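Local coordinates for tyrosine-protein phosphatase YwqE (Bacillus subtilis, PDB 3QY7) that removes phosphate from tyrosine residues of proteins, YwqD, YwqF and Ssb among them, as a manganese-dependent tyrosine phosphatase of the PHP-like, TIM-barrel type, at residues Met1-Gly15 with Ala192-Gln206. Sequence-based numbering, arbitrary orientation. Where two conformers were deposited one is given.
Sequences MIDIHCHILPAMDDG and ASDAHNVKTRNFHTQ. With FE (Fe (III) ion), chain C; MG (magnesium ion), chain D; PO4 (phosphate ion), chain E.
H5, H7 and D194 converge on one iron(III) ion: H5 NE2 and H7 NE2 each bind it at 2.1 Å, D194 OD1 at 2.2 Å. The D194 carboxylate lies over one face of the H5 ring, offset toward the rim, the two planes 40° apart. With its CG anti to the backbone N (chi1 -179°), H5 swings its imidazole toward the ion, and Q161 takes the hydrogen bond of ND1. E80, phosphate O1 and a water, itself hydrogen-bonded to D194 OD2, complete the ligands. H7 and H196 run side by side as an offset stack, centroids 4.2 Å apart and planes at 30°, each pointing NE2 at its own metal. D13 OD2 receives H7 ND1 within the ring plane and D194 O receives H196 ND1, which fixes both ring rotations. These ligands lie in the segments that follow on from the first and last strands of the PHP-like TIM barrel, so the contact brings the two together at the metal centre. H196 NE2 binds the magnesium ion at 2.1 Å; in the conformer given here, D14 adds both carboxylate oxygens, and H42 also belongs to this site. R201 lies against the H196 face opposite H7, and its NH1 donates to phosphate O2 at 2.7 Å. Further back along the chain, D3 grips S193 with both syn lone pairs, OD1 taking the backbone N at 2.8 Å and OD2 the OG at 2.6 Å. S193 OG in turn accepts from A195 N in an ST turn. F203 brings its ring edge to D3 OD2.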
# COMPACT_ATOMS: atom_id res chain seq x y z
N MET A 1 -5.85 5.39 12.99
CA MET A 1 -5.37 5.40 11.58
C MET A 1 -5.46 4.03 10.94
O MET A 1 -5.44 3.02 11.63
CB MET A 1 -3.92 5.88 11.53
CG MET A 1 -3.76 7.31 11.93
SD MET A 1 -2.09 7.85 11.55
CE MET A 1 -1.19 6.85 12.70
N ILE A 2 -5.52 4.03 9.61
CA ILE A 2 -5.65 2.81 8.81
C ILE A 2 -4.39 2.64 7.99
O ILE A 2 -3.95 3.58 7.32
CB ILE A 2 -6.85 2.95 7.88
CG1 ILE A 2 -8.14 3.09 8.70
CG2 ILE A 2 -6.96 1.76 6.91
CD1 ILE A 2 -9.24 3.69 7.90
N ASP A 3 -3.82 1.44 8.03
CA ASP A 3 -2.62 1.09 7.24
C ASP A 3 -3.09 0.21 6.09
O ASP A 3 -3.64 -0.85 6.33
CB ASP A 3 -1.64 0.34 8.15
CG ASP A 3 -0.28 0.12 7.51
OD1 ASP A 3 0.13 0.96 6.68
OD2 ASP A 3 0.38 -0.89 7.86
N ILE A 4 -2.88 0.68 4.86
CA ILE A 4 -3.48 -0.00 3.69
C ILE A 4 -2.58 -1.02 2.98
O ILE A 4 -2.99 -1.61 1.98
CB ILE A 4 -4.05 1.00 2.64
CG1 ILE A 4 -2.94 1.80 1.94
CG2 ILE A 4 -5.07 1.91 3.30
CD1 ILE A 4 -3.37 2.26 0.53
N HIS A 5 -1.35 -1.18 3.47
CA HIS A 5 -0.36 -2.08 2.84
C HIS A 5 0.53 -2.63 3.96
O HIS A 5 1.25 -1.87 4.60
CB HIS A 5 0.44 -1.28 1.80
CG HIS A 5 1.47 -2.08 1.04
ND1 HIS A 5 2.02 -1.60 -0.13
CD2 HIS A 5 2.02 -3.30 1.25
CE1 HIS A 5 2.90 -2.48 -0.59
NE2 HIS A 5 2.91 -3.52 0.21
N CYS A 6 0.45 -3.94 4.21
CA CYS A 6 1.13 -4.52 5.37
C CYS A 6 1.21 -6.03 5.23
O CYS A 6 0.24 -6.69 4.83
CB CYS A 6 0.37 -4.15 6.64
SG CYS A 6 1.30 -4.46 8.14
N HIS A 7 2.37 -6.58 5.55
CA HIS A 7 2.60 -8.01 5.41
C HIS A 7 2.62 -8.65 6.78
O HIS A 7 3.60 -9.29 7.20
CB HIS A 7 3.86 -8.23 4.57
CG HIS A 7 3.77 -7.63 3.21
ND1 HIS A 7 3.37 -8.35 2.11
CD2 HIS A 7 3.94 -6.35 2.79
CE1 HIS A 7 3.36 -7.55 1.06
NE2 HIS A 7 3.68 -6.33 1.44
N ILE A 8 1.50 -8.47 7.49
CA ILE A 8 1.33 -8.95 8.85
C ILE A 8 0.82 -10.41 8.93
O ILE A 8 1.03 -11.07 9.95
CB ILE A 8 0.42 -8.00 9.69
CG1 ILE A 8 0.56 -8.28 11.19
CG2 ILE A 8 -1.04 -8.09 9.23
CD1 ILE A 8 -0.06 -7.19 12.05
N LEU A 9 0.17 -10.90 7.88
CA LEU A 9 -0.30 -12.29 7.89
C LEU A 9 0.89 -13.26 7.86
O LEU A 9 1.83 -13.06 7.08
CB LEU A 9 -1.27 -12.57 6.74
CG LEU A 9 -2.58 -11.79 6.80
CD1 LEU A 9 -3.47 -12.10 5.60
CD2 LEU A 9 -3.35 -11.99 8.13
N PRO A 10 0.84 -14.28 8.72
CA PRO A 10 1.97 -15.20 8.85
C PRO A 10 2.00 -16.28 7.78
O PRO A 10 0.94 -16.73 7.32
CB PRO A 10 1.71 -15.85 10.21
CG PRO A 10 0.20 -15.92 10.27
CD PRO A 10 -0.25 -14.61 9.65
N ALA A 11 3.22 -16.68 7.41
CA ALA A 11 3.47 -17.79 6.50
C ALA A 11 2.73 -17.63 5.17
O ALA A 11 2.15 -18.59 4.66
CB ALA A 11 3.10 -19.12 7.17
N MET A 12 2.75 -16.43 4.61
CA MET A 12 2.17 -16.18 3.33
C MET A 12 3.14 -15.67 2.32
O MET A 12 3.05 -15.90 1.17
CB MET A 12 1.06 -15.14 3.43
CG MET A 12 -0.06 -15.57 4.22
SD MET A 12 -1.62 -15.17 3.48
CE MET A 12 -2.61 -16.30 4.26
N ASP A 13 4.10 -14.96 2.85
CA ASP A 13 4.98 -14.16 2.09
C ASP A 13 6.29 -13.85 2.83
O ASP A 13 6.72 -14.55 3.67
CB ASP A 13 4.34 -13.00 1.31
CG ASP A 13 3.84 -11.88 2.20
OD1 ASP A 13 4.12 -11.94 3.35
OD2 ASP A 13 3.21 -11.02 1.66
N ASP A 14 6.92 -12.78 2.40
CA ASP A 14 8.13 -12.37 3.05
C ASP A 14 7.94 -11.55 4.33
O ASP A 14 8.85 -11.13 4.92
CB ASP A 14 9.01 -11.64 2.06
CG ASP A 14 8.27 -10.60 1.34
OD1 ASP A 14 8.94 -9.82 0.71
OD2 ASP A 14 7.02 -10.56 1.36
N GLY A 15 6.71 -11.37 4.74
CA GLY A 15 6.45 -10.66 5.96
C GLY A 15 6.38 -11.66 7.13
O GLY A 15 7.31 -12.44 7.24
N ALA A 192 1.67 4.32 3.73
CA ALA A 192 1.44 3.05 4.38
C ALA A 192 2.76 2.37 4.73
O ALA A 192 3.80 2.68 4.15
CB ALA A 192 0.56 2.11 3.49
N SER A 193 2.69 1.44 5.68
CA SER A 193 3.90 0.82 6.23
C SER A 193 4.64 -0.10 5.30
O SER A 193 5.88 -0.09 5.29
CB SER A 193 3.58 0.03 7.51
OG SER A 193 2.85 -1.16 7.22
N ASP A 194 3.91 -0.97 4.59
CA ASP A 194 4.52 -2.08 3.90
C ASP A 194 5.39 -2.86 4.90
O ASP A 194 6.47 -3.37 4.56
CB ASP A 194 5.36 -1.54 2.73
CG ASP A 194 5.64 -2.57 1.68
OD1 ASP A 194 5.23 -3.76 1.83
OD2 ASP A 194 6.28 -2.19 0.68
N ALA A 195 4.95 -2.93 6.16
CA ALA A 195 5.71 -3.64 7.19
C ALA A 195 5.88 -5.13 6.90
O ALA A 195 4.94 -5.80 6.48
CB ALA A 195 5.07 -3.44 8.57
N HIS A 196 7.08 -5.65 7.16
CA HIS A 196 7.32 -7.10 7.03
C HIS A 196 7.76 -7.75 8.34
O HIS A 196 7.62 -8.94 8.50
CB HIS A 196 8.41 -7.41 5.99
CG HIS A 196 7.95 -7.31 4.57
ND1 HIS A 196 7.42 -6.16 4.03
CD2 HIS A 196 8.00 -8.20 3.55
CE1 HIS A 196 7.14 -6.35 2.76
NE2 HIS A 196 7.48 -7.58 2.44
N ASN A 197 8.29 -6.96 9.27
CA ASN A 197 8.85 -7.50 10.51
C ASN A 197 8.95 -6.37 11.51
O ASN A 197 8.56 -5.25 11.19
CB ASN A 197 10.21 -8.16 10.24
CG ASN A 197 11.19 -7.22 9.57
OD1 ASN A 197 11.46 -6.13 10.07
ND2 ASN A 197 11.71 -7.64 8.41
N VAL A 198 9.42 -6.64 12.71
CA VAL A 198 9.52 -5.61 13.69
C VAL A 198 10.82 -4.85 13.65
O VAL A 198 10.89 -3.80 14.17
CB VAL A 198 9.25 -6.09 15.14
CG1 VAL A 198 7.83 -6.50 15.25
CG2 VAL A 198 10.05 -7.21 15.46
N LYS A 199 11.85 -5.38 13.03
CA LYS A 199 13.11 -4.72 13.23
C LYS A 199 13.76 -3.93 12.14
O LYS A 199 14.42 -2.98 12.43
CB LYS A 199 14.13 -5.64 13.84
CG LYS A 199 13.57 -6.42 15.05
CD LYS A 199 13.82 -5.81 16.32
CE LYS A 199 13.78 -6.84 17.33
NZ LYS A 199 13.28 -6.20 18.47
N THR A 200 13.54 -4.33 10.90
CA THR A 200 14.12 -3.63 9.78
C THR A 200 13.09 -3.00 8.83
O THR A 200 13.15 -1.86 8.55
CB THR A 200 15.03 -4.49 8.97
OG1 THR A 200 14.46 -5.75 8.73
CG2 THR A 200 16.35 -4.70 9.69
N ARG A 201 12.13 -3.79 8.40
CA ARG A 201 11.07 -3.31 7.57
C ARG A 201 9.84 -3.13 8.42
O ARG A 201 8.96 -3.86 8.34
CB ARG A 201 10.83 -4.28 6.42
CG ARG A 201 11.83 -4.15 5.34
CD ARG A 201 11.48 -5.04 4.17
NE ARG A 201 10.50 -4.40 3.32
CZ ARG A 201 10.14 -4.90 2.15
NH1 ARG A 201 9.26 -4.27 1.41
NH2 ARG A 201 10.70 -5.99 1.72
N ASN A 202 9.89 -2.16 9.28
CA ASN A 202 8.82 -1.98 10.22
C ASN A 202 7.93 -0.75 9.92
O ASN A 202 7.86 -0.39 8.82
CB ASN A 202 9.33 -2.01 11.62
CG ASN A 202 10.34 -1.00 11.85
OD1 ASN A 202 10.49 -0.11 11.07
ND2 ASN A 202 11.03 -1.11 12.93
N PHE A 203 7.20 -0.22 10.87
CA PHE A 203 6.21 0.77 10.50
C PHE A 203 6.68 2.24 10.24
O PHE A 203 6.51 2.72 9.15
CB PHE A 203 5.09 0.75 11.54
CG PHE A 203 4.27 -0.50 11.51
CD1 PHE A 203 4.72 -1.64 12.11
CD2 PHE A 203 3.06 -0.55 10.86
CE1 PHE A 203 4.02 -2.77 12.05
CE2 PHE A 203 2.38 -1.67 10.83
CZ PHE A 203 2.86 -2.80 11.41
N HIS A 204 7.30 2.88 11.23
CA HIS A 204 7.81 4.25 11.06
C HIS A 204 6.73 5.26 10.66
O HIS A 204 6.97 6.27 10.00
CB HIS A 204 9.07 4.24 10.18
CG HIS A 204 10.29 3.87 10.96
ND1 HIS A 204 11.06 4.81 11.61
CD2 HIS A 204 10.80 2.67 11.29
CE1 HIS A 204 12.03 4.20 12.27
NE2 HIS A 204 11.90 2.90 12.08
N THR A 205 5.52 4.96 11.12
CA THR A 205 4.32 5.71 10.79
C THR A 205 4.38 7.17 11.25
O THR A 205 4.18 8.09 10.45
CB THR A 205 3.09 5.02 11.41
OG1 THR A 205 3.18 3.60 11.18
CG2 THR A 205 1.82 5.54 10.80
N GLN A 206 4.63 7.36 12.54
CA GLN A 206 4.68 8.71 13.11
C GLN A 206 5.85 9.51 12.57
O GLN A 206 5.72 10.72 12.31
CB GLN A 206 4.71 8.64 14.64
CG GLN A 206 3.40 8.12 15.24
CD GLN A 206 2.19 8.99 14.96
OE1 GLN A 206 2.29 10.21 14.82
NE2 GLN A 206 1.03 8.36 14.87
FE FE C . 4.51 -4.93 0.07
MG MG D . 7.24 -8.23 0.50
P PO4 E . 7.21 -6.61 -0.91
O1 PO4 E . 6.15 -6.21 0.12
O2 PO4 E . 8.48 -5.89 -0.63
O3 PO4 E . 7.47 -8.07 -0.80
O4 PO4 E . 6.75 -6.28 -2.32
O HOH W 1 10.29 -10.63 7.45
O HOH W 2 5.55 -3.91 -1.10